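Local coordinates for scarecrow-like protein 3 (Arabidopsis thaliana, PDB 6KPB) that probably acts as a transcription factor in plant development and binds zinc finger proteins of the IDD group, at residues A[175-180]-A[213-218]; A[58-63]-A[80-85]. All blocks are in the same frame, centred on the assembly; numbering follows the deposited sequence.

Interaction 1: residues A[175-180]-A[213-218]; sequences SEPAQW and AHRLIE
Glu-176, Pro-177 and Trp-180 meet Arg-215 and Leu-216 in the Rossmann-like sheet domain, where the loop leading into helix 178-189, and the start of that helix, meet helix 206-223. The loop follows strand 166-171 of the predicted VHIID region. Helix 206-223 leads to strand 227-233. No hydrogen bond joins the two segments.

Glu-176 turns its carboxylate back on its own chain. OE2 accepts a weak capping bond from Ala-178 N (3.3 Å, 150°). The same oxygen lies near the guanidinium plane of Arg-215, at its edge, but OE2 is 4.4 Å from NH1. This is a charge attraction beyond salt-bridge range, and it may steady the arginine.

Pro-177 is the middle of the contact. The side chain of Arg-215 crosses its ring at about a right angle. The 2.9 Å between Pro-177 CG and Arg-215 NH1 is too short to trust in detail. One residue further along the helix, Leu-216 CD2 sits 4.3 Å from Pro-177 CB and also reaches Pro-177 O.

Gln-179 CG packs over one face of the Trp-180 indole, offset toward its rim. Trp-180 CB lies 4.2 Å from Leu-216 CD2. Its chi1 (-47°) sets CG beside the backbone N and swings the far end of the indole away from helix 206-223. Ring atom CD1 of Trp-180 still lies 4.2 Å from Leu-216 CD1, at an oblique approach. Trp-180 NE1 hydrogen-bonds to Asp-171 OD2.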
ATOM      1  N   SER A 175      -4.853 -21.463  -8.763  1.00 97.47           N
ATOM      2  CA  SER A 175      -3.735 -20.580  -8.450  1.00 95.07           C
ATOM      3  C   SER A 175      -2.376 -21.254  -8.551  1.00103.56           C
ATOM      4  O   SER A 175      -1.419 -20.628  -9.010  1.00117.38           O
ATOM      5  CB  SER A 175      -3.907 -19.990  -7.044  1.00 99.10           C
ATOM      6  OG  SER A 175      -4.255 -20.994  -6.105  1.00107.54           O
ATOM      7  N   GLU A 176      -2.260 -22.516  -8.143  1.00 95.65           N
ATOM      8  CA  GLU A 176      -0.981 -23.217  -8.175  1.00 90.04           C
ATOM      9  C   GLU A 176      -1.015 -24.330  -9.212  1.00 89.73           C
ATOM     10  O   GLU A 176      -1.771 -25.302  -9.045  1.00 86.19           O
ATOM     11  CB  GLU A 176      -0.645 -23.788  -6.796  1.00 77.99           C
ATOM     12  CG  GLU A 176       0.658 -24.569  -6.767  1.00 87.62           C
ATOM     13  CD  GLU A 176       1.853 -23.714  -7.135  1.00106.60           C
ATOM     14  OE1 GLU A 176       2.058 -22.666  -6.485  1.00109.10           O
ATOM     15  OE2 GLU A 176       2.579 -24.082  -8.084  1.00111.64           O
ATOM     16  N   PRO A 177      -0.228 -24.243 -10.288  1.00 83.83           N
ATOM     17  CA  PRO A 177      -0.235 -25.314 -11.298  1.00 81.72           C
ATOM     18  C   PRO A 177       0.422 -26.607 -10.842  1.00 85.29           C
ATOM     19  O   PRO A 177       0.293 -27.617 -11.546  1.00 93.37           O
ATOM     20  CB  PRO A 177       0.527 -24.689 -12.474  1.00 84.44           C
ATOM     21  CG  PRO A 177       1.397 -23.655 -11.852  1.00 81.04           C
ATOM     22  CD  PRO A 177       0.616 -23.105 -10.692  1.00 91.65           C
ATOM     23  N   ALA A 178       1.112 -26.618  -9.696  1.00 89.94           N
ATOM     24  CA  ALA A 178       1.747 -27.842  -9.218  1.00 86.22           C
ATOM     25  C   ALA A 178       0.738 -28.942  -8.919  1.00 87.47           C
ATOM     26  O   ALA A 178       1.098 -30.124  -8.938  1.00 87.63           O
ATOM     27  CB  ALA A 178       2.576 -27.549  -7.966  1.00 72.44           C
ATOM     28  N   GLN A 179      -0.516 -28.579  -8.644  1.00 86.49           N
ATOM     29  CA  GLN A 179      -1.532 -29.580  -8.343  1.00 85.61           C
ATOM     30  C   GLN A 179      -1.807 -30.471  -9.547  1.00 88.33           C
ATOM     31  O   GLN A 179      -1.935 -31.693  -9.405  1.00 93.08           O
ATOM     32  CB  GLN A 179      -2.816 -28.893  -7.881  1.00 86.26           C
ATOM     33  CG  GLN A 179      -3.986 -29.834  -7.655  1.00 88.82           C
ATOM     34  CD  GLN A 179      -5.213 -29.112  -7.134  1.00101.51           C
ATOM     35  OE1 GLN A 179      -5.372 -27.909  -7.342  1.00109.95           O
ATOM     36  NE2 GLN A 179      -6.085 -29.842  -6.449  1.00 98.21           N
ATOM     37  N   TRP A 180      -1.902 -29.883 -10.739  1.00 87.65           N
ATOM     38  CA  TRP A 180      -2.249 -30.644 -11.931  1.00 89.95           C
ATOM     39  C   TRP A 180      -1.039 -31.082 -12.747  1.00 92.07           C
ATOM     40  O   TRP A 180      -1.176 -31.972 -13.594  1.00 94.37           O
ATOM     41  CB  TRP A 180      -3.197 -29.835 -12.824  1.00 73.17           C
ATOM     42  CG  TRP A 180      -4.341 -29.210 -12.072  1.00 77.68           C
ATOM     43  CD1 TRP A 180      -4.687 -27.890 -12.056  1.00 84.30           C
ATOM     44  CD2 TRP A 180      -5.278 -29.878 -11.212  1.00 75.41           C
ATOM     45  NE1 TRP A 180      -5.782 -27.695 -11.250  1.00 88.51           N
ATOM     46  CE2 TRP A 180      -6.163 -28.899 -10.719  1.00 75.84           C
ATOM     47  CE3 TRP A 180      -5.456 -31.207 -10.815  1.00 76.04           C
ATOM     48  CZ2 TRP A 180      -7.209 -29.207  -9.850  1.00 73.07           C
ATOM     49  CZ3 TRP A 180      -6.493 -31.510  -9.951  1.00 69.53           C
ATOM     50  CH2 TRP A 180      -7.355 -30.513  -9.478  1.00 71.36           C
ATOM     51  N   ALA A 213      -2.171 -21.832 -17.374  1.00102.75           N
ATOM     52  CA  ALA A 213      -2.426 -22.336 -18.720  1.00 90.44           C
ATOM     53  C   ALA A 213      -1.126 -22.579 -19.472  1.00101.78           C
ATOM     54  O   ALA A 213      -0.944 -23.629 -20.098  1.00116.79           O
ATOM     55  CB  ALA A 213      -3.313 -21.355 -19.486  1.00 86.15           C
ATOM     56  N   HIS A 214      -0.204 -21.615 -19.415  1.00 96.71           N
ATOM     57  CA  HIS A 214       1.073 -21.772 -20.105  1.00104.81           C
ATOM     58  C   HIS A 214       1.848 -22.969 -19.572  1.00105.05           C
ATOM     59  O   HIS A 214       2.414 -23.749 -20.349  1.00101.97           O
ATOM     60  CB  HIS A 214       1.906 -20.496 -19.969  1.00108.29           C
ATOM     61  CG  HIS A 214       3.291 -20.616 -20.526  1.00114.93           C
ATOM     62  ND1 HIS A 214       4.373 -20.989 -19.758  1.00118.05           N
ATOM     63  CD2 HIS A 214       3.768 -20.414 -21.777  1.00119.33           C
ATOM     64  CE1 HIS A 214       5.459 -21.011 -20.511  1.00119.94           C
ATOM     65  NE2 HIS A 214       5.119 -20.665 -21.741  1.00121.15           N
ATOM     66  N   ARG A 215       1.881 -23.139 -18.249  1.00 99.27           N
ATOM     67  CA  ARG A 215       2.664 -24.225 -17.673  1.00 96.20           C
ATOM     68  C   ARG A 215       2.021 -25.579 -17.944  1.00101.82           C
ATOM     69  O   ARG A 215       2.725 -26.558 -18.191  1.00100.68           O
ATOM     70  CB  ARG A 215       2.836 -24.019 -16.166  1.00 95.34           C
ATOM     71  CG  ARG A 215       4.005 -24.780 -15.564  1.00111.82           C
ATOM     72  CD  ARG A 215       4.964 -23.841 -14.850  1.00108.88           C
ATOM     73  NE  ARG A 215       5.704 -24.518 -13.790  1.00116.48           N
ATOM     74  CZ  ARG A 215       5.363 -24.491 -12.505  1.00118.18           C
ATOM     75  NH1 ARG A 215       4.288 -23.819 -12.117  1.00118.34           N
ATOM     76  NH2 ARG A 215       6.097 -25.137 -11.609  1.00121.92           N
ATOM     77  N   LEU A 216       0.689 -25.649 -17.900  1.00102.13           N
ATOM     78  CA  LEU A 216       0.013 -26.925 -18.115  1.00 91.91           C
ATOM     79  C   LEU A 216       0.099 -27.363 -19.573  1.00 95.42           C
ATOM     80  O   LEU A 216       0.361 -28.537 -19.857  1.00104.72           O
ATOM     81  CB  LEU A 216      -1.442 -26.833 -17.660  1.00 84.79           C
ATOM     82  CG  LEU A 216      -1.666 -26.612 -16.162  1.00 86.02           C
ATOM     83  CD1 LEU A 216      -3.136 -26.779 -15.804  1.00 82.23           C
ATOM     84  CD2 LEU A 216      -0.797 -27.546 -15.332  1.00 84.52           C
ATOM     85  N   ILE A 217      -0.120 -26.437 -20.511  1.00100.38           N
ATOM     86  CA  ILE A 217      -0.011 -26.783 -21.928  1.00100.20           C
ATOM     87  C   ILE A 217       1.417 -27.186 -22.267  1.00104.29           C
ATOM     88  O   ILE A 217       1.648 -28.123 -23.041  1.00106.67           O
ATOM     89  CB  ILE A 217      -0.491 -25.613 -22.810  1.00 93.93           C
ATOM     90  CG1 ILE A 217      -1.969 -25.315 -22.559  1.00 95.01           C
ATOM     91  CG2 ILE A 217      -0.264 -25.921 -24.284  1.00 83.08           C
ATOM     92  CD1 ILE A 217      -2.511 -24.185 -23.413  1.00103.01           C
ATOM     93  N   GLU A 218       2.398 -26.490 -21.685  1.00115.12           N
ATOM     94  CA  GLU A 218       3.796 -26.809 -21.954  1.00116.02           C
ATOM     95  C   GLU A 218       4.142 -28.218 -21.491  1.00107.63           C
ATOM     96  O   GLU A 218       4.849 -28.953 -22.190  1.00108.26           O
ATOM     97  CB  GLU A 218       4.704 -25.785 -21.273  1.00124.94           C
ATOM     98  CG  GLU A 218       6.172 -25.904 -21.643  1.00130.55           C
ATOM     99  CD  GLU A 218       7.050 -24.981 -20.822  1.00131.80           C
ATOM    100  OE1 GLU A 218       6.734 -24.766 -19.633  1.00128.47           O
ATOM    101  OE2 GLU A 218       8.050 -24.466 -21.365  1.00134.79           O
TER

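Interaction 2: residues A[58-63]-A[80-85]; sequences HLLLTC and EQLSHL
Leu-59 and Leu-82 pack between two antiparallel helices, 49-69 and 72-85. The short segments run at 153° to each other, with axes 10.2 Å apart. The contact is apolar, with no hydrogen bond across it.

The tight part is built on Leu-59. The side chains of Leu-59 and Leu-82 slide past each other in opposite directions, and Leu-82 CD2 comes 3.6 Å from Leu-59 CB. The CD2 methyl of Leu-59 presses on Gln-81 CB at 3.4 Å. Leu-60 joins from the inner side and crosses Leu-82 at about a right angle, with their CD2 atoms 3.9 Å apart. Helix 92-109 packs on this side, where Thr-101 touches both Leu-60 and Leu-82. An alanine in place of Leu-59 would probably leave a gap between the helices and deprive Gln-81 CB and Leu-82 CG of their methyl neighbour.

The other side is looser. Leu-85 CD1 is 4.5 Å from Leu-59 CD1. Gln-81 is exposed, and a bend at chi2 (-123°) helps take its amide away from Leu-59. Nearby, Glu-80 forms a salt bridge with Lys-117 of the second subunit, so helix 72-85 also reaches the dimer interface. The pairing is that of an antiparallel helical hairpin, here within the predicted first leucine repeat (LRI) region.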
ATOM      1  N   HIS A  58      -3.846 -11.424  27.980  1.00113.40           N
ATOM      2  CA  HIS A  58      -4.805 -10.706  28.813  1.00119.00           C
ATOM      3  C   HIS A  58      -5.280  -9.426  28.132  1.00112.92           C
ATOM      4  O   HIS A  58      -6.482  -9.139  28.105  1.00106.68           O
ATOM      5  CB  HIS A  58      -4.182 -10.403  30.176  1.00125.00           C
ATOM      6  CG  HIS A  58      -5.108  -9.713  31.129  1.00129.70           C
ATOM      7  ND1 HIS A  58      -6.203 -10.336  31.688  1.00131.98           N
ATOM      8  CD2 HIS A  58      -5.099  -8.453  31.626  1.00130.08           C
ATOM      9  CE1 HIS A  58      -6.830  -9.489  32.485  1.00134.98           C
ATOM     10  NE2 HIS A  58      -6.181  -8.339  32.464  1.00132.51           N
ATOM     11  N   LEU A  59      -4.353  -8.653  27.559  1.00111.60           N
ATOM     12  CA  LEU A  59      -4.738  -7.436  26.849  1.00111.93           C
ATOM     13  C   LEU A  59      -5.705  -7.737  25.710  1.00109.76           C
ATOM     14  O   LEU A  59      -6.681  -7.006  25.505  1.00104.32           O
ATOM     15  CB  LEU A  59      -3.495  -6.724  26.315  1.00115.61           C
ATOM     16  CG  LEU A  59      -2.834  -5.617  27.140  1.00120.97           C
ATOM     17  CD1 LEU A  59      -1.325  -5.689  27.028  1.00117.66           C
ATOM     18  CD2 LEU A  59      -3.335  -4.252  26.690  1.00125.03           C
ATOM     19  N   LEU A  60      -5.455  -8.815  24.961  1.00102.74           N
ATOM     20  CA  LEU A  60      -6.317  -9.138  23.829  1.00 90.25           C
ATOM     21  C   LEU A  60      -7.737  -9.441  24.291  1.00 97.65           C
ATOM     22  O   LEU A  60      -8.707  -8.894  23.752  1.00 93.21           O
ATOM     23  CB  LEU A  60      -5.740 -10.317  23.044  1.00 89.63           C
ATOM     24  CG  LEU A  60      -4.458 -10.036  22.258  1.00 93.63           C
ATOM     25  CD1 LEU A  60      -3.900 -11.307  21.634  1.00 88.08           C
ATOM     26  CD2 LEU A  60      -4.703  -8.978  21.190  1.00 93.49           C
ATOM     27  N   LEU A  61      -7.879 -10.309  25.294  1.00104.60           N
ATOM     28  CA  LEU A  61      -9.206 -10.619  25.816  1.00109.36           C
ATOM     29  C   LEU A  61      -9.837  -9.400  26.477  1.00112.53           C
ATOM     30  O   LEU A  61     -11.035  -9.143  26.303  1.00116.31           O
ATOM     31  CB  LEU A  61      -9.128 -11.783  26.803  1.00117.71           C
ATOM     32  CG  LEU A  61      -9.124 -13.207  26.240  1.00118.69           C
ATOM     33  CD1 LEU A  61      -7.769 -13.576  25.659  1.00119.77           C
ATOM     34  CD2 LEU A  61      -9.533 -14.192  27.323  1.00123.49           C
ATOM     35  N   THR A  62      -9.046  -8.635  27.233  1.00115.36           N
ATOM     36  CA  THR A  62      -9.570  -7.444  27.894  1.00119.02           C
ATOM     37  C   THR A  62     -10.063  -6.427  26.875  1.00116.12           C
ATOM     38  O   THR A  62     -11.202  -5.953  26.953  1.00120.37           O
ATOM     39  CB  THR A  62      -8.500  -6.821  28.789  1.00122.34           C
ATOM     40  OG1 THR A  62      -7.830  -7.851  29.527  1.00134.87           O
ATOM     41  CG2 THR A  62      -9.133  -5.837  29.762  1.00122.70           C
ATOM     42  N   CYS A  63      -9.212  -6.081  25.905  1.00115.56           N
ATOM     43  CA  CYS A  63      -9.605  -5.138  24.864  1.00108.75           C
ATOM     44  C   CYS A  63     -10.867  -5.596  24.150  1.00106.03           C
ATOM     45  O   CYS A  63     -11.782  -4.799  23.919  1.00107.38           O
ATOM     46  CB  CYS A  63      -8.464  -4.955  23.865  1.00105.92           C
ATOM     47  SG  CYS A  63      -8.889  -3.951  22.426  1.00109.68           S
ATOM     48  N   GLU A  80      -3.246   0.948  23.367  1.00109.20           N
ATOM     49  CA  GLU A  80      -1.980   1.638  23.595  1.00110.72           C
ATOM     50  C   GLU A  80      -0.944   0.698  24.200  1.00105.64           C
ATOM     51  O   GLU A  80       0.227   0.710  23.797  1.00106.86           O
ATOM     52  CB  GLU A  80      -2.202   2.848  24.502  1.00111.20           C
ATOM     53  CG  GLU A  80      -0.930   3.579  24.917  1.00128.87           C
ATOM     54  CD  GLU A  80      -0.583   4.729  23.990  1.00141.20           C
ATOM     55  OE1 GLU A  80       0.597   4.846  23.597  1.00141.43           O
ATOM     56  OE2 GLU A  80      -1.493   5.517  23.656  1.00147.29           O
ATOM     57  N   GLN A  81      -1.356  -0.127  25.164  1.00101.32           N
ATOM     58  CA  GLN A  81      -0.435  -1.082  25.771  1.00105.15           C
ATOM     59  C   GLN A  81       0.020  -2.128  24.763  1.00105.93           C
ATOM     60  O   GLN A  81       1.203  -2.490  24.725  1.00103.79           O
ATOM     61  CB  GLN A  81      -1.096  -1.756  26.973  1.00110.46           C
ATOM     62  CG  GLN A  81      -1.592  -0.798  28.040  1.00124.07           C
ATOM     63  CD  GLN A  81      -0.983  -1.081  29.397  1.00129.71           C
ATOM     64  OE1 GLN A  81       0.223  -1.304  29.514  1.00136.86           O
ATOM     65  NE2 GLN A  81      -1.813  -1.082  30.431  1.00132.13           N
ATOM     66  N   LEU A  82      -0.905  -2.627  23.939  1.00106.96           N
ATOM     67  CA  LEU A  82      -0.559  -3.657  22.965  1.00 98.73           C
ATOM     68  C   LEU A  82       0.468  -3.152  21.958  1.00101.54           C
ATOM     69  O   LEU A  82       1.342  -3.909  21.523  1.00105.27           O
ATOM     70  CB  LEU A  82      -1.817  -4.136  22.242  1.00 97.21           C
ATOM     71  CG  LEU A  82      -2.756  -5.064  23.012  1.00 98.91           C
ATOM     72  CD1 LEU A  82      -4.162  -4.996  22.439  1.00 96.51           C
ATOM     73  CD2 LEU A  82      -2.231  -6.489  22.964  1.00 98.42           C
ATOM     74  N   SER A  83       0.379  -1.874  21.581  1.00102.91           N
ATOM     75  CA  SER A  83       1.253  -1.343  20.538  1.00110.44           C
ATOM     76  C   SER A  83       2.720  -1.425  20.940  1.00110.61           C
ATOM     77  O   SER A  83       3.576  -1.784  20.122  1.00115.91           O
ATOM     78  CB  SER A  83       0.869   0.100  20.216  1.00120.96           C
ATOM     79  OG  SER A  83      -0.448   0.171  19.696  1.00130.71           O
ATOM     80  N   HIS A  84       3.033  -1.102  22.194  1.00109.05           N
ATOM     81  CA  HIS A  84       4.426  -1.096  22.623  1.00117.65           C
ATOM     82  C   HIS A  84       4.974  -2.501  22.841  1.00116.26           C
ATOM     83  O   HIS A  84       6.172  -2.730  22.634  1.00130.33           O
ATOM     84  CB  HIS A  84       4.583  -0.266  23.897  1.00133.90           C
ATOM     85  CG  HIS A  84       4.844   1.185  23.642  1.00151.37           C
ATOM     86  ND1 HIS A  84       6.115   1.697  23.491  1.00158.61           N
ATOM     87  CD2 HIS A  84       3.999   2.235  23.506  1.00156.64           C
ATOM     88  CE1 HIS A  84       6.041   2.997  23.275  1.00160.99           C
ATOM     89  NE2 HIS A  84       4.768   3.349  23.279  1.00158.96           N
ATOM     90  N   LEU A  85       4.131  -3.449  23.250  1.00102.69           N
ATOM     91  CA  LEU A  85       4.607  -4.804  23.506  1.00107.40           C
ATOM     92  C   LEU A  85       4.624  -5.654  22.241  1.00108.58           C
ATOM     93  O   LEU A  85       5.605  -6.354  21.975  1.00107.69           O
ATOM     94  CB  LEU A  85       3.747  -5.475  24.582  1.00103.74           C
ATOM     95  CG  LEU A  85       3.799  -4.876  25.987  1.00107.97           C
ATOM     96  CD1 LEU A  85       3.167  -5.828  26.993  1.00112.27           C
ATOM     97  CD2 LEU A  85       5.228  -4.540  26.382  1.00 98.07           C
TER

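Overall arrangement
From the N terminus, interaction 2 comes first. Helix 49-69 turns back into helix 72-85, and the contact closes this short helical hairpin. The chain then runs through helices 92-109, 113-118, 129-142 and 145-160 before it enters strand 166-171. Interaction 1 follows. It closes a longer loop, which contains the rest of helix 178-189 and strand 196-203. It joins the start of helix 178-189 and the loop before it to helix 206-223, beside the parallel strands. The two contacts are in series and neither nest nor cross. The centres of interactions 1 and 2 are about 44 Å apart. Interaction 2 lies among helices, and interaction 1 in the Rossmann-like part.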